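Local coordinates for putative restriction endonuclease domain-containing protein (Anabaena variabilis, PDB 3OT2) that is uncharacterized but, as a Uma2-like member of the PD-(D/E)XK nuclease clan, probably acts as a DNA-cleaving restriction-type endonuclease, at residues 135-149 with 158-171. Numbering follows the deposited sequence.
Sequences QMGWLIDPDEQTVFV and VFDEPDALVPVPSF. With ACT (acetate ion), chain C; EDO (1,2-ethanediol), chain L.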
loop_
_atom_site.group_PDB
_atom_site.type_symbol
_atom_site.label_atom_id
_atom_site.label_comp_id
_atom_site.label_asym_id
_atom_site.label_seq_id
_atom_site.Cartn_x
_atom_site.Cartn_y
_atom_site.Cartn_z
ATOM N N GLN A 135 -3.022 17.043 -1.067
ATOM C CA GLN A 135 -3.073 17.114 0.390
ATOM C C GLN A 135 -3.336 15.752 0.978
ATOM O O GLN A 135 -2.815 15.445 2.039
ATOM C CB GLN A 135 -4.170 18.086 0.881
ATOM C CG GLN A 135 -4.141 19.485 0.253
ATOM C CD GLN A 135 -5.257 20.362 0.788
ATOM O OE1 GLN A 135 -5.705 20.234 1.945
ATOM N NE2 GLN A 135 -5.702 21.324 -0.034
HETATM N N MSE A 136 -4.206 14.960 0.347
HETATM C CA MSE A 136 -4.567 13.653 0.896
HETATM C C MSE A 136 -4.948 12.671 -0.187
HETATM O O MSE A 136 -5.579 13.031 -1.180
HETATM C CB MSE A 136 -5.754 13.793 1.894
HETATM C CG MSE A 136 -6.135 12.448 2.562
HETATM SE SE MSE A 136 -7.555 12.643 3.866
HETATM C CE MSE A 136 -6.535 13.427 5.330
ATOM N N GLY A 137 -4.602 11.416 0.056
ATOM C CA GLY A 137 -5.019 10.299 -0.771
ATOM C C GLY A 137 -5.809 9.318 0.066
ATOM O O GLY A 137 -5.488 9.096 1.236
ATOM N N TRP A 138 -6.887 8.772 -0.508
ATOM C CA TRP A 138 -7.667 7.687 0.069
ATOM C C TRP A 138 -7.586 6.478 -0.829
ATOM O O TRP A 138 -7.859 6.593 -2.027
ATOM C CB TRP A 138 -9.168 8.053 0.200
ATOM C CG TRP A 138 -9.618 8.769 1.446
ATOM C CD1 TRP A 138 -8.849 9.395 2.382
ATOM C CD2 TRP A 138 -10.977 9.002 1.816
ATOM N NE1 TRP A 138 -9.648 9.941 3.359
ATOM C CE2 TRP A 138 -10.964 9.703 3.040
ATOM C CE3 TRP A 138 -12.215 8.624 1.256
ATOM C CZ2 TRP A 138 -12.145 10.042 3.721
ATOM C CZ3 TRP A 138 -13.382 8.952 1.930
ATOM C CH2 TRP A 138 -13.341 9.658 3.147
ATOM N N LEU A 139 -7.242 5.324 -0.264
ATOM C CA LEU A 139 -7.288 4.062 -0.990
ATOM C C LEU A 139 -8.346 3.230 -0.285
ATOM O O LEU A 139 -8.138 2.787 0.849
ATOM C CB LEU A 139 -5.923 3.338 -1.088
ATOM C CG LEU A 139 -5.961 1.929 -1.725
ATOM C CD1 LEU A 139 -6.673 1.930 -3.060
ATOM C CD2 LEU A 139 -4.576 1.369 -1.879
ATOM N N ILE A 140 -9.510 3.105 -0.917
ATOM C CA ILE A 140 -10.659 2.368 -0.375
ATOM C C ILE A 140 -10.611 0.936 -0.892
ATOM O O ILE A 140 -10.512 0.714 -2.099
ATOM C CB ILE A 140 -12.021 3.052 -0.736
ATOM C CG1 ILE A 140 -12.103 4.484 -0.167
ATOM C CG2 ILE A 140 -13.233 2.159 -0.285
ATOM C CD1 ILE A 140 -13.275 5.330 -0.696
ATOM N N ASP A 141 -10.666 -0.028 0.025
ATOM C CA ASP A 141 -10.677 -1.450 -0.311
ATOM C C ASP A 141 -12.043 -2.023 0.104
ATOM O O ASP A 141 -12.210 -2.376 1.273
ATOM C CB ASP A 141 -9.517 -2.192 0.381
ATOM C CG ASP A 141 -9.457 -3.677 0.050
ATOM O OD1 ASP A 141 -10.481 -4.236 -0.405
ATOM O OD2 ASP A 141 -8.381 -4.261 0.183
ATOM N N PRO A 142 -13.029 -2.100 -0.816
ATOM C CA PRO A 142 -14.376 -2.582 -0.421
ATOM C C PRO A 142 -14.360 -3.973 0.194
ATOM O O PRO A 142 -14.970 -4.153 1.247
ATOM C CB PRO A 142 -15.172 -2.556 -1.732
ATOM C CG PRO A 142 -14.499 -1.454 -2.518
ATOM C CD PRO A 142 -13.021 -1.653 -2.220
ATOM N N ASP A 143 -13.598 -4.921 -0.394
ATOM C CA ASP A 143 -13.534 -6.282 0.107
ATOM C C ASP A 143 -13.044 -6.365 1.542
ATOM O O ASP A 143 -13.572 -7.163 2.309
ATOM C CB ASP A 143 -12.654 -7.175 -0.790
ATOM C CG ASP A 143 -13.248 -7.541 -2.149
ATOM O OD1 ASP A 143 -14.468 -7.326 -2.354
ATOM O OD2 ASP A 143 -12.487 -8.018 -3.012
ATOM N N GLU A 144 -12.042 -5.566 1.906
ATOM C CA GLU A 144 -11.497 -5.595 3.255
ATOM C C GLU A 144 -12.141 -4.543 4.141
ATOM O O GLU A 144 -11.723 -4.408 5.287
ATOM C CB GLU A 144 -9.971 -5.390 3.223
ATOM C CG GLU A 144 -9.224 -6.473 2.461
ATOM C CD GLU A 144 -8.679 -7.633 3.265
ATOM O OE1 GLU A 144 -8.886 -7.664 4.499
ATOM O OE2 GLU A 144 -8.022 -8.505 2.654
ATOM N N GLN A 145 -13.110 -3.756 3.609
ATOM C CA GLN A 145 -13.790 -2.653 4.335
ATOM C C GLN A 145 -12.734 -1.811 5.071
ATOM O O GLN A 145 -12.803 -1.561 6.275
ATOM C CB GLN A 145 -14.873 -3.189 5.288
ATOM C CG GLN A 145 -16.016 -3.877 4.528
ATOM C CD GLN A 145 -17.072 -4.459 5.430
ATOM O OE1 GLN A 145 -17.497 -3.854 6.410
ATOM N NE2 GLN A 145 -17.566 -5.621 5.075
ATOM N N THR A 146 -11.717 -1.404 4.314
ATOM C CA THR A 146 -10.583 -0.685 4.825
ATOM C C THR A 146 -10.332 0.545 3.985
ATOM O O THR A 146 -10.578 0.545 2.775
ATOM C CB THR A 146 -9.339 -1.632 4.805
ATOM O OG1 THR A 146 -9.556 -2.710 5.721
ATOM C CG2 THR A 146 -8.010 -0.910 5.154
ATOM N N VAL A 147 -9.863 1.601 4.643
ATOM C CA VAL A 147 -9.407 2.799 3.957
ATOM C C VAL A 147 -7.965 3.078 4.392
ATOM O O VAL A 147 -7.688 3.177 5.592
ATOM C CB VAL A 147 -10.310 4.052 4.124
ATOM C CG1 VAL A 147 -9.767 5.206 3.279
ATOM C CG2 VAL A 147 -11.761 3.741 3.729
ATOM N N PHE A 148 -7.056 3.214 3.413
ATOM C CA PHE A 148 -5.694 3.674 3.679
ATOM C C PHE A 148 -5.682 5.154 3.419
ATOM O O PHE A 148 -6.195 5.597 2.381
ATOM C CB PHE A 148 -4.644 2.967 2.812
ATOM C CG PHE A 148 -4.440 1.501 3.096
ATOM C CD1 PHE A 148 -3.800 1.083 4.253
ATOM C CD2 PHE A 148 -4.885 0.537 2.201
ATOM C CE1 PHE A 148 -3.583 -0.282 4.503
ATOM C CE2 PHE A 148 -4.640 -0.830 2.440
ATOM C CZ PHE A 148 -3.991 -1.221 3.589
ATOM N N VAL A 149 -5.143 5.923 4.357
ATOM C CA VAL A 149 -5.058 7.384 4.262
ATOM C C VAL A 149 -3.592 7.774 4.057
ATOM O O VAL A 149 -2.725 7.421 4.864
ATOM C CB VAL A 149 -5.694 8.075 5.494
ATOM C CG1 VAL A 149 -5.366 9.574 5.518
ATOM C CG2 VAL A 149 -7.209 7.861 5.515
ATOM N N VAL A 158 -4.180 3.474 8.615
ATOM C CA VAL A 158 -5.184 2.434 8.343
ATOM C C VAL A 158 -6.445 2.700 9.139
ATOM O O VAL A 158 -6.366 2.873 10.360
ATOM C CB VAL A 158 -4.665 0.998 8.675
ATOM C CG1 VAL A 158 -5.596 -0.063 8.109
ATOM C CG2 VAL A 158 -3.268 0.773 8.162
ATOM N N PHE A 159 -7.606 2.625 8.475
ATOM C CA PHE A 159 -8.922 2.767 9.121
ATOM C C PHE A 159 -9.765 1.557 8.745
ATOM O O PHE A 159 -9.973 1.300 7.553
ATOM C CB PHE A 159 -9.585 4.120 8.710
ATOM C CG PHE A 159 -8.761 5.269 9.259
ATOM C CD1 PHE A 159 -8.935 5.706 10.571
ATOM C CD2 PHE A 159 -7.707 5.806 8.523
ATOM C CE1 PHE A 159 -8.102 6.687 11.111
ATOM C CE2 PHE A 159 -6.858 6.759 9.076
ATOM C CZ PHE A 159 -7.051 7.182 10.374
ATOM N N ASP A 160 -10.194 0.766 9.746
ATOM C CA ASP A 160 -11.018 -0.407 9.471
ATOM C C ASP A 160 -12.003 -0.760 10.603
ATOM O O ASP A 160 -12.724 -1.741 10.476
ATOM C CB ASP A 160 -10.160 -1.633 9.119
ATOM C CG ASP A 160 -9.167 -2.095 10.173
ATOM O OD1 ASP A 160 -9.397 -1.834 11.381
ATOM O OD2 ASP A 160 -8.176 -2.712 9.798
ATOM N N GLU A 161 -12.018 0.013 11.704
ATOM C CA GLU A 161 -12.974 -0.200 12.803
ATOM C C GLU A 161 -14.297 0.405 12.359
ATOM O O GLU A 161 -14.288 1.532 11.862
ATOM C CB GLU A 161 -12.478 0.427 14.121
ATOM C CG GLU A 161 -11.367 -0.361 14.800
ATOM C CD GLU A 161 -11.760 -1.727 15.338
ATOM O OE1 GLU A 161 -12.521 -1.786 16.333
ATOM O OE2 GLU A 161 -11.298 -2.742 14.765
ATOM N N PRO A 162 -15.436 -0.309 12.487
ATOM C CA PRO A 162 -16.708 0.235 11.971
ATOM C C PRO A 162 -17.066 1.631 12.457
ATOM O O PRO A 162 -17.545 2.411 11.655
ATOM C CB PRO A 162 -17.750 -0.784 12.455
ATOM C CG PRO A 162 -16.981 -2.068 12.544
ATOM C CD PRO A 162 -15.616 -1.675 13.027
ATOM N N ASP A 163 -16.823 1.954 13.734
ATOM C CA ASP A 163 -17.182 3.265 14.279
ATOM C C ASP A 163 -16.118 4.348 14.022
ATOM O O ASP A 163 -16.379 5.510 14.299
ATOM C CB ASP A 163 -17.486 3.168 15.785
ATOM C CG ASP A 163 -18.608 2.190 16.139
ATOM O OD1 ASP A 163 -19.656 2.196 15.431
ATOM O OD2 ASP A 163 -18.445 1.427 17.128
ATOM N N ALA A 164 -14.949 3.989 13.476
ATOM C CA ALA A 164 -13.893 4.971 13.247
ATOM C C ALA A 164 -14.238 5.931 12.117
ATOM O O ALA A 164 -14.740 5.509 11.072
ATOM C CB ALA A 164 -12.591 4.272 12.942
ATOM N N LEU A 165 -13.980 7.224 12.333
ATOM C CA LEU A 165 -14.170 8.250 11.302
ATOM C C LEU A 165 -12.962 8.283 10.415
ATOM O O LEU A 165 -11.836 8.240 10.909
ATOM C CB LEU A 165 -14.389 9.633 11.904
ATOM C CG LEU A 165 -15.673 9.885 12.674
ATOM C CD1 LEU A 165 -15.705 11.325 13.113
ATOM C CD2 LEU A 165 -16.911 9.595 11.826
ATOM N N VAL A 166 -13.169 8.361 9.107
ATOM C CA VAL A 166 -12.042 8.396 8.177
ATOM C C VAL A 166 -11.590 9.854 8.081
ATOM O O VAL A 166 -12.432 10.710 7.839
ATOM C CB VAL A 166 -12.385 7.784 6.797
ATOM C CG1 VAL A 166 -11.124 7.562 5.964
ATOM C CG2 VAL A 166 -13.149 6.472 6.955
ATOM N N PRO A 167 -10.296 10.169 8.283
ATOM C CA PRO A 167 -9.859 11.569 8.159
ATOM C C PRO A 167 -10.124 12.152 6.779
ATOM O O PRO A 167 -10.038 11.466 5.741
ATOM C CB PRO A 167 -8.341 11.505 8.394
ATOM C CG PRO A 167 -8.086 10.210 9.031
ATOM C CD PRO A 167 -9.162 9.276 8.581
ATOM N N VAL A 168 -10.388 13.438 6.776
ATOM C CA VAL A 168 -10.661 14.191 5.557
ATOM C C VAL A 168 -9.741 15.410 5.530
ATOM O O VAL A 168 -9.293 15.840 6.597
ATOM C CB VAL A 168 -12.171 14.590 5.478
ATOM C CG1 VAL A 168 -13.055 13.364 5.246
ATOM C CG2 VAL A 168 -12.634 15.386 6.710
ATOM N N PRO A 169 -9.432 16.008 4.355
ATOM C CA PRO A 169 -8.630 17.254 4.370
ATOM C C PRO A 169 -9.377 18.343 5.135
ATOM O O PRO A 169 -10.605 18.269 5.258
ATOM C CB PRO A 169 -8.476 17.607 2.888
ATOM C CG PRO A 169 -8.908 16.408 2.136
ATOM C CD PRO A 169 -9.876 15.666 2.995
ATOM N N SER A 170 -8.653 19.319 5.700
ATOM C CA SER A 170 -9.295 20.332 6.540
ATOM C C SER A 170 -10.382 21.139 5.773
ATOM O O SER A 170 -11.385 21.504 6.400
ATOM C CB SER A 170 -8.266 21.251 7.196
ATOM O OG SER A 170 -7.497 21.923 6.214
ATOM N N PHE A 171 -10.256 21.332 4.438
ATOM C CA PHE A 171 -11.320 22.057 3.719
ATOM C C PHE A 171 -12.650 21.262 3.760
ATOM O O PHE A 171 -13.710 21.868 3.622
ATOM C CB PHE A 171 -10.933 22.362 2.255
ATOM C CG PHE A 171 -10.797 21.148 1.347
ATOM C CD1 PHE A 171 -11.918 20.580 0.736
ATOM C CD2 PHE A 171 -9.539 20.612 1.053
ATOM C CE1 PHE A 171 -11.784 19.492 -0.135
ATOM C CE2 PHE A 171 -9.405 19.549 0.136
ATOM C CZ PHE A 171 -10.527 18.986 -0.431
HETATM C C ACT C . -11.249 -5.229 -3.459
HETATM O O ACT C . -12.190 -4.705 -2.885
HETATM O OXT ACT C . -10.203 -5.547 -2.803
HETATM C CH3 ACT C . -11.402 -5.570 -4.920
HETATM C C1 EDO L . -7.818 -8.113 8.049
HETATM O O1 EDO L . -7.562 -7.958 9.452
HETATM C C2 EDO L . -6.583 -7.706 7.258
HETATM O O2 EDO L . -6.988 -6.837 6.184
HETATM O O HOH W 1 -7.328 21.695 3.439
HETATM O O HOH W 2 -13.482 -3.161 8.317
#
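Val147 and Phe159 pair where strand 146-150 meets strand 157-159, outermost in this chain's mixed sheet, and the chain after that strand folds back across one face of the hairpin 136-149. The pairing is antiparallel. Val147 N gives a nearly straight bond to Phe159 O (2.9 Å, 171°), and Phe159 N returns one to Val147 O. Next along, Phe148 and Val158 form a non-hydrogen-bonded pair, with Val158 CG2 beside the ring atom CE1 of Phe148. That face also meets the second subunit, whose Leu127 packs on Val158.

The other face carries Trp138, Val147, Val149 and Phe159, and the returning segment 166-169 lies over it. Trp138 NE1 donates to Pro167 O at 2.9 Å. The oxygen sits in the indole plane, but the hydrogen bond is bent, with an N-H...O angle of 140°. Val166 CG1 comes obliquely to the same ring, above its plane toward the rim, 3.5 Å from Trp138 CZ2. This methyl is anti to the Val166 backbone N (chi1 -168°), which also brings it to Val147 CG1. Pro167 CD lies over the rim of one Phe159 ring face, and Val149 CG2 touches both residues. Further along, Met136 is present as selenomethionine, and its SE atom rests 3.9 Å from Pro169 CD.

A phenylalanine in place of Trp138 would probably leave Pro167 O without its side-chain donor and thin the packing on Val166.

Water closes both ends. One molecule joins Gln135 OE1, Ser170 OG and Phe171 N, while Gln135 NE2 hydrogen-bonds Asp107 OD1. Another links Gln145 O to Asp160 O. Asp160 itself forms a salt bridge with Lys124 of the second subunit. The contact thus has a largely apolar middle, in which the indole N-H satisfies a loop carbonyl, and polar ends bridged by water.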